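Local coordinates for farnesyl diphosphate synthase (Rhodobacter capsulatus, PDB 3M0G), which probably condenses farnesyl diphosphate with isopentenyl diphosphate to give geranylgeranyl diphosphate, a magnesium-dependent step of carotenoid and chlorophyll biosynthesis, at residues Ala53-Ile58 with Ala268-Ala273; Ala186-Ala191 with Ala196-Leu201. All blocks are in the same frame, centred on the assembly; numbering follows the deposited sequence.

Contact 1: Ala53-Ile58 with Ala268-Ala273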
ATOM      1  N   ALA B  53     -12.266  10.306  17.084  1.00  5.87           N
ATOM      2  CA  ALA B  53     -11.765  11.677  16.958  1.00  5.30           C
ATOM      3  C   ALA B  53     -12.648  12.613  17.768  1.00  5.49           C
ATOM      4  O   ALA B  53     -12.146  13.449  18.529  1.00  5.33           O
ATOM      5  CB  ALA B  53     -11.717  12.119  15.496  1.00  5.42           C
ATOM      6  N   ALA B  54     -13.958  12.427  17.632  1.00  4.73           N
ATOM      7  CA  ALA B  54     -14.939  13.219  18.379  1.00  5.46           C
ATOM      8  C   ALA B  54     -14.706  13.212  19.892  1.00  6.03           C
ATOM      9  O   ALA B  54     -14.846  14.243  20.545  1.00  6.87           O
ATOM     10  CB  ALA B  54     -16.342  12.722  18.063  1.00  6.09           C
ATOM     11  N   ILE B  55     -14.396  12.049  20.454  1.00  6.98           N
ATOM     12  CA  ILE B  55     -14.123  11.904  21.891  1.00  9.24           C
ATOM     13  C   ILE B  55     -12.956  12.783  22.334  1.00 10.67           C
ATOM     14  O   ILE B  55     -12.893  13.227  23.486  1.00 11.03           O
ATOM     15  CB  ILE B  55     -13.784  10.438  22.278  1.00  9.88           C
ATOM     16  CG1 ILE B  55     -14.977   9.514  22.045  1.00 18.55           C
ATOM     17  CG2 ILE B  55     -13.364  10.349  23.741  1.00 18.28           C
ATOM     18  CD1 ILE B  55     -14.594   8.058  22.089  1.00 10.43           C
ATOM     19  N   HIS B  56     -12.050  13.043  21.399  1.00 11.39           N
ATOM     20  CA  HIS B  56     -10.899  13.908  21.645  1.00 12.95           C
ATOM     21  C   HIS B  56     -11.143  15.327  21.143  1.00 14.03           C
ATOM     22  O   HIS B  56     -10.198  16.111  20.943  1.00 15.61           O
ATOM     23  CB  HIS B  56      -9.651  13.272  21.025  1.00 13.57           C
ATOM     24  CG  HIS B  56      -9.224  12.018  21.717  1.00 12.00           C
ATOM     25  ND1 HIS B  56      -9.740  10.780  21.404  1.00 13.91           N
ATOM     26  CD2 HIS B  56      -8.356  11.815  22.736  1.00 13.61           C
ATOM     27  CE1 HIS B  56      -9.199   9.866  22.188  1.00 13.00           C
ATOM     28  NE2 HIS B  56      -8.361  10.469  23.011  1.00 12.73           N
ATOM     29  N   GLY B  57     -12.418  15.653  20.950  1.00 13.12           N
ATOM     30  CA  GLY B  57     -12.858  16.998  20.568  1.00 12.78           C
ATOM     31  C   GLY B  57     -12.512  17.422  19.156  1.00 12.35           C
ATOM     32  O   GLY B  57     -12.524  18.616  18.844  1.00 12.30           O
ATOM     33  N   ILE B  58     -12.192  16.446  18.305  1.00 12.24           N
ATOM     34  CA  ILE B  58     -11.781  16.702  16.924  1.00 12.55           C
ATOM     35  C   ILE B  58     -12.980  16.553  15.982  1.00 12.98           C
ATOM     36  O   ILE B  58     -13.736  15.580  16.087  1.00 11.94           O
ATOM     37  CB  ILE B  58     -10.603  15.758  16.513  1.00 12.87           C
ATOM     38  CG1 ILE B  58      -9.323  16.153  17.273  1.00  9.47           C
ATOM     39  CG2 ILE B  58     -10.366  15.767  14.986  1.00 10.10           C
ATOM     40  CD1 ILE B  58      -8.148  15.215  17.055  1.00 12.96           C
ATOM     41  N   ALA B 268     -14.086   3.415  30.108  1.00 12.71           N
ATOM     42  CA  ALA B 268     -14.335   4.082  31.391  1.00 12.93           C
ATOM     43  C   ALA B 268     -13.579   5.406  31.606  1.00 13.75           C
ATOM     44  O   ALA B 268     -14.166   6.339  32.149  1.00 13.83           O
ATOM     45  CB  ALA B 268     -14.106   3.108  32.572  1.00 12.79           C
ATOM     46  N   PRO B 269     -12.299   5.515  31.162  1.00 14.74           N
ATOM     47  CA  PRO B 269     -11.602   6.811  31.285  1.00 15.37           C
ATOM     48  C   PRO B 269     -12.389   8.004  30.718  1.00 15.81           C
ATOM     49  O   PRO B 269     -12.411   9.074  31.332  1.00 16.78           O
ATOM     50  CB  PRO B 269     -10.320   6.601  30.469  1.00 15.51           C
ATOM     51  CG  PRO B 269     -10.061   5.154  30.544  1.00 15.25           C
ATOM     52  CD  PRO B 269     -11.393   4.460  30.659  1.00 15.08           C
ATOM     53  N   TYR B 270     -13.043   7.797  29.573  1.00 15.42           N
ATOM     54  CA  TYR B 270     -13.763   8.847  28.855  1.00 15.06           C
ATOM     55  C   TYR B 270     -15.133   9.232  29.440  1.00 14.46           C
ATOM     56  O   TYR B 270     -15.767  10.174  28.961  1.00 13.93           O
ATOM     57  CB  TYR B 270     -13.924   8.473  27.379  1.00 15.37           C
ATOM     58  CG  TYR B 270     -12.629   8.172  26.645  1.00 13.34           C
ATOM     59  CD1 TYR B 270     -11.717   9.189  26.345  1.00 15.76           C
ATOM     60  CD2 TYR B 270     -12.327   6.878  26.239  1.00 16.11           C
ATOM     61  CE1 TYR B 270     -10.538   8.913  25.659  1.00 12.80           C
ATOM     62  CE2 TYR B 270     -11.148   6.588  25.554  1.00 12.72           C
ATOM     63  CZ  TYR B 270     -10.259   7.615  25.272  1.00 16.38           C
ATOM     64  OH  TYR B 270      -9.098   7.339  24.588  1.00 12.69           O
ATOM     65  N   GLY B 271     -15.588   8.507  30.460  1.00 14.68           N
ATOM     66  CA  GLY B 271     -16.854   8.825  31.124  1.00 14.78           C
ATOM     67  C   GLY B 271     -18.076   8.698  30.233  1.00 14.92           C
ATOM     68  O   GLY B 271     -18.265   7.678  29.568  1.00 14.64           O
ATOM     69  N   GLU B 272     -18.925   9.729  30.233  1.00 14.54           N
ATOM     70  CA  GLU B 272     -20.161   9.700  29.435  1.00 14.27           C
ATOM     71  C   GLU B 272     -19.942   9.938  27.932  1.00 13.95           C
ATOM     72  O   GLU B 272     -20.813   9.625  27.113  1.00 13.48           O
ATOM     73  CB  GLU B 272     -21.211  10.675  29.989  1.00 14.46           C
ATOM     74  CG  GLU B 272     -21.790  10.274  31.342  1.00 18.79           C
ATOM     75  CD  GLU B 272     -22.576   8.960  31.317  1.00 14.98           C
ATOM     76  OE1 GLU B 272     -23.060   8.540  30.238  1.00 18.59           O
ATOM     77  OE2 GLU B 272     -22.718   8.351  32.400  1.00 18.98           O
ATOM     78  N   ALA B 273     -18.782  10.486  27.575  1.00 14.21           N
ATOM     79  CA  ALA B 273     -18.441  10.709  26.167  1.00 14.09           C
ATOM     80  C   ALA B 273     -18.224   9.404  25.373  1.00 13.93           C
ATOM     81  O   ALA B 273     -18.269   9.406  24.138  1.00 13.90           O
ATOM     82  CB  ALA B 273     -17.240  11.626  26.051  1.00 14.15           C
TER
HETATM   83  O   HOH W   1      -6.969   9.159  25.095  1.00  9.72           O
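The rings of H56 and Y270 meet obliquely, centroids 5.4 Å apart and planes at 78°, and Y270 OH comes to the edge of the imidazole, 3.5 Å from H56 CE1. A water in the plane of the histidine ring joins the two polar ends, 2.8 Å from H56 NE2. I55 and H56 stand where helix 44-55 ends in a Schellman motif: I58 N bonds to A53 O and G57 N to A54 O, with G57 as the C-prime residue, its positive phi (70°) one that glycine adopts easily. The partner is the loop 268-273, whose Y270 lies in a 3-10 segment. I55 suits its place because a beta-branched side chain covers two directions at once: CG2, anti to the backbone N, lies 3.3 Å from Y270 CD1, while CG1 turns to the carbonyl O of A273. Histidine serves two polar neighbours, since ND1 bonds to S52 O in the preceding helical turn and NE2 is left for the water. Tyrosine supplies an apolar ring for I55 and a hydroxyl for that same water, with Y270 OH 2.8 Å from its oxygen.

Contact 2: Ala186-Ala191 with Ala196-Leu201. Unlike the reference sequence in segment 196-201: G199 (reference Ala), P200 (reference Leu).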
ATOM      1  N   ALA B 186      -8.727   2.030  13.124  1.00  5.66           N
ATOM      2  CA  ALA B 186      -9.832   3.026  13.098  1.00  5.43           C
ATOM      3  C   ALA B 186     -10.131   3.617  14.467  1.00  6.08           C
ATOM      4  O   ALA B 186     -10.386   4.831  14.602  1.00  5.57           O
ATOM      5  CB  ALA B 186     -11.130   2.424  12.507  1.00  4.33           C
ATOM      6  N   ALA B 187     -10.126   2.752  15.479  1.00  6.88           N
ATOM      7  CA  ALA B 187     -10.474   3.143  16.832  1.00  7.23           C
ATOM      8  C   ALA B 187      -9.415   4.033  17.458  1.00  6.91           C
ATOM      9  O   ALA B 187      -9.728   4.912  18.230  1.00  6.95           O
ATOM     10  CB  ALA B 187     -10.713   1.911  17.690  1.00  7.74           C
ATOM     11  N   GLN B 188      -8.162   3.810  17.093  1.00  8.11           N
ATOM     12  CA  GLN B 188      -7.065   4.584  17.639  1.00  8.06           C
ATOM     13  C   GLN B 188      -6.849   5.887  16.894  1.00  8.40           C
ATOM     14  O   GLN B 188      -6.136   6.753  17.381  1.00  8.66           O
ATOM     15  CB  GLN B 188      -5.786   3.784  17.581  1.00  7.84           C
ATOM     16  CG  GLN B 188      -5.718   2.629  18.540  1.00 10.56           C
ATOM     17  CD  GLN B 188      -4.424   1.902  18.394  1.00  9.08           C
ATOM     18  OE1 GLN B 188      -3.380   2.428  18.761  1.00  9.89           O
ATOM     19  NE2 GLN B 188      -4.468   0.677  17.842  1.00  9.95           N
ATOM     20  N   ALA B 189      -7.439   6.002  15.706  1.00  8.02           N
ATOM     21  CA  ALA B 189      -7.198   7.141  14.818  1.00  8.12           C
ATOM     22  C   ALA B 189      -7.543   8.475  15.483  1.00  7.67           C
ATOM     23  O   ALA B 189      -6.844   9.464  15.288  1.00  8.04           O
ATOM     24  CB  ALA B 189      -7.979   6.963  13.498  1.00  9.16           C
ATOM     25  N   GLY B 190      -8.605   8.495  16.283  1.00  6.99           N
ATOM     26  CA  GLY B 190      -8.980   9.720  17.028  1.00  6.98           C
ATOM     27  C   GLY B 190      -7.939  10.105  18.077  1.00  7.65           C
ATOM     28  O   GLY B 190      -7.618  11.288  18.237  1.00  8.98           O
ATOM     29  N   ALA B 191      -7.398   9.110  18.775  1.00  7.61           N
ATOM     30  CA  ALA B 191      -6.323   9.351  19.739  1.00  8.64           C
ATOM     31  C   ALA B 191      -5.013   9.798  19.053  1.00 10.19           C
ATOM     32  O   ALA B 191      -4.342  10.699  19.557  1.00 10.64           O
ATOM     33  CB  ALA B 191      -6.107   8.142  20.618  1.00  8.24           C
ATOM     34  N   ALA B 196      -2.967  11.859  21.980  1.00 15.04           N
ATOM     35  CA  ALA B 196      -3.360  11.412  23.312  1.00 15.13           C
ATOM     36  C   ALA B 196      -3.127   9.921  23.529  1.00 15.07           C
ATOM     37  O   ALA B 196      -2.703   9.207  22.609  1.00 15.46           O
ATOM     38  CB  ALA B 196      -4.816  11.771  23.572  1.00 15.97           C
ATOM     39  N   ASP B 197      -3.392   9.468  24.752  1.00 14.26           N
ATOM     40  CA  ASP B 197      -3.311   8.058  25.135  1.00 14.35           C
ATOM     41  C   ASP B 197      -4.112   7.197  24.160  1.00 14.15           C
ATOM     42  O   ASP B 197      -5.297   7.444  23.946  1.00 14.75           O
ATOM     43  CB  ASP B 197      -3.868   7.876  26.555  1.00 15.05           C
ATOM     44  CG  ASP B 197      -3.333   6.630  27.260  1.00 24.26           C
ATOM     45  OD1 ASP B 197      -2.890   5.675  26.592  1.00 15.10           O
ATOM     46  OD2 ASP B 197      -3.366   6.604  28.508  1.00 15.89           O
ATOM     47  N   ARG B 198      -3.440   6.200  23.588  1.00 12.95           N
ATOM     48  CA  ARG B 198      -4.010   5.264  22.624  1.00 12.16           C
ATOM     49  C   ARG B 198      -4.503   3.995  23.303  1.00  9.76           C
ATOM     50  O   ARG B 198      -5.226   3.214  22.693  1.00  9.51           O
ATOM     51  CB  ARG B 198      -2.963   4.876  21.571  1.00 12.70           C
ATOM     52  CG  ARG B 198      -2.918   5.781  20.343  1.00 15.74           C
ATOM     53  CD  ARG B 198      -2.502   4.965  19.112  1.00 15.49           C
ATOM     54  NE  ARG B 198      -1.171   5.323  18.665  1.00 15.47           N
ATOM     55  CZ  ARG B 198      -0.382   4.575  17.904  1.00 16.55           C
ATOM     56  NH1 ARG B 198      -0.755   3.369  17.476  1.00 14.86           N
ATOM     57  NH2 ARG B 198       0.810   5.043  17.588  1.00 15.54           N
ATOM     58  N   GLY B 199      -4.114   3.827  24.569  1.00  8.94           N
ATOM     59  CA  GLY B 199      -4.429   2.657  25.403  1.00  8.42           C
ATOM     60  C   GLY B 199      -5.862   2.159  25.483  1.00  7.54           C
ATOM     61  O   GLY B 199      -6.124   1.011  25.128  1.00  7.85           O
ATOM     62  N   PRO B 200      -6.791   3.004  25.988  1.00  7.20           N
ATOM     63  CA  PRO B 200      -8.206   2.660  26.082  1.00  7.30           C
ATOM     64  C   PRO B 200      -8.874   2.313  24.760  1.00  6.98           C
ATOM     65  O   PRO B 200      -9.669   1.403  24.712  1.00  7.93           O
ATOM     66  CB  PRO B 200      -8.852   3.926  26.661  1.00  6.69           C
ATOM     67  CG  PRO B 200      -7.774   4.597  27.420  1.00  6.84           C
ATOM     68  CD  PRO B 200      -6.473   4.244  26.733  1.00  6.95           C
ATOM     69  N   LEU B 201      -8.576   3.044  23.700  1.00  6.45           N
ATOM     70  CA  LEU B 201      -9.170   2.733  22.415  1.00  6.59           C
ATOM     71  C   LEU B 201      -8.579   1.445  21.821  1.00  7.68           C
ATOM     72  O   LEU B 201      -9.303   0.679  21.176  1.00  7.90           O
ATOM     73  CB  LEU B 201      -9.042   3.904  21.449  1.00  5.87           C
ATOM     74  CG  LEU B 201     -10.019   5.043  21.779  1.00  2.00           C
ATOM     75  CD1 LEU B 201      -9.510   6.346  21.213  1.00  5.34           C
ATOM     76  CD2 LEU B 201     -11.402   4.695  21.221  1.00  4.96           C
TER
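L201 CD1 lies 3.3 Å from A187 O and also rests on the methyl of A191, 3.9 Å from A191 CB, so the leucine wedges into the face of helix 168-194 at the start of helix 199-219. This is a tight turn joining two consecutive helices, and small residues suit it: the alanines on the first helix let the second come close, and Q188 and L201 have CA atoms 5.5 Å apart. The backbone places L201 CB near A187 O; chi1 (-75°) sets CG beside the backbone N, and with chi2 brings both methyls to that same oxygen. A191 CB also meets D197 O and the CG methylene of R198.

Q188 runs out extended beyond CG (chi2 180°), and its amide ends with the two polar atoms engaged differently: NE2 bonds to S184 OG one turn earlier, while OE1 accepts from R198 NH1 at the guanidinium edge. The arginine gets there by bending at chi2 and chi3, its chain crossing the glutamine at about a right angle. The position of OE1 is less certain, so this bond is read with caution.

The backbone closes the turn: A196 N donates to A191 O over 3.0 Å, nearly straight at 169°. D197 then caps the new helix, its short side chain folding back so that OD1 takes G199 N from above the carboxylate plane, 3.0 Å away.

An apolar wedge is thus paired with backbone and capping bonds, and the amino end of the helix would probably stabilise the D197 carboxylate as an anion.

Overall arrangement
Contact 1 and contact 2 have centres 10 Å apart within the mostly helical fold of the polyprenyl synthetase family. Both segments of contact 2 fall between those of contact 1 in the sequence, so the end of helix 44-55 comes first, the turn between helices 168-194 and 199-219 next, and the loop before helix 275-285 last. The two touch directly, with A196, P200 and L201 against H56 and Y270, and S52 of helix 44-55 also bonds to G190. The result is a cluster running from the surface at contact 1 into the partly buried contact 2, joining early, middle and late helices at one end of the helical bundle.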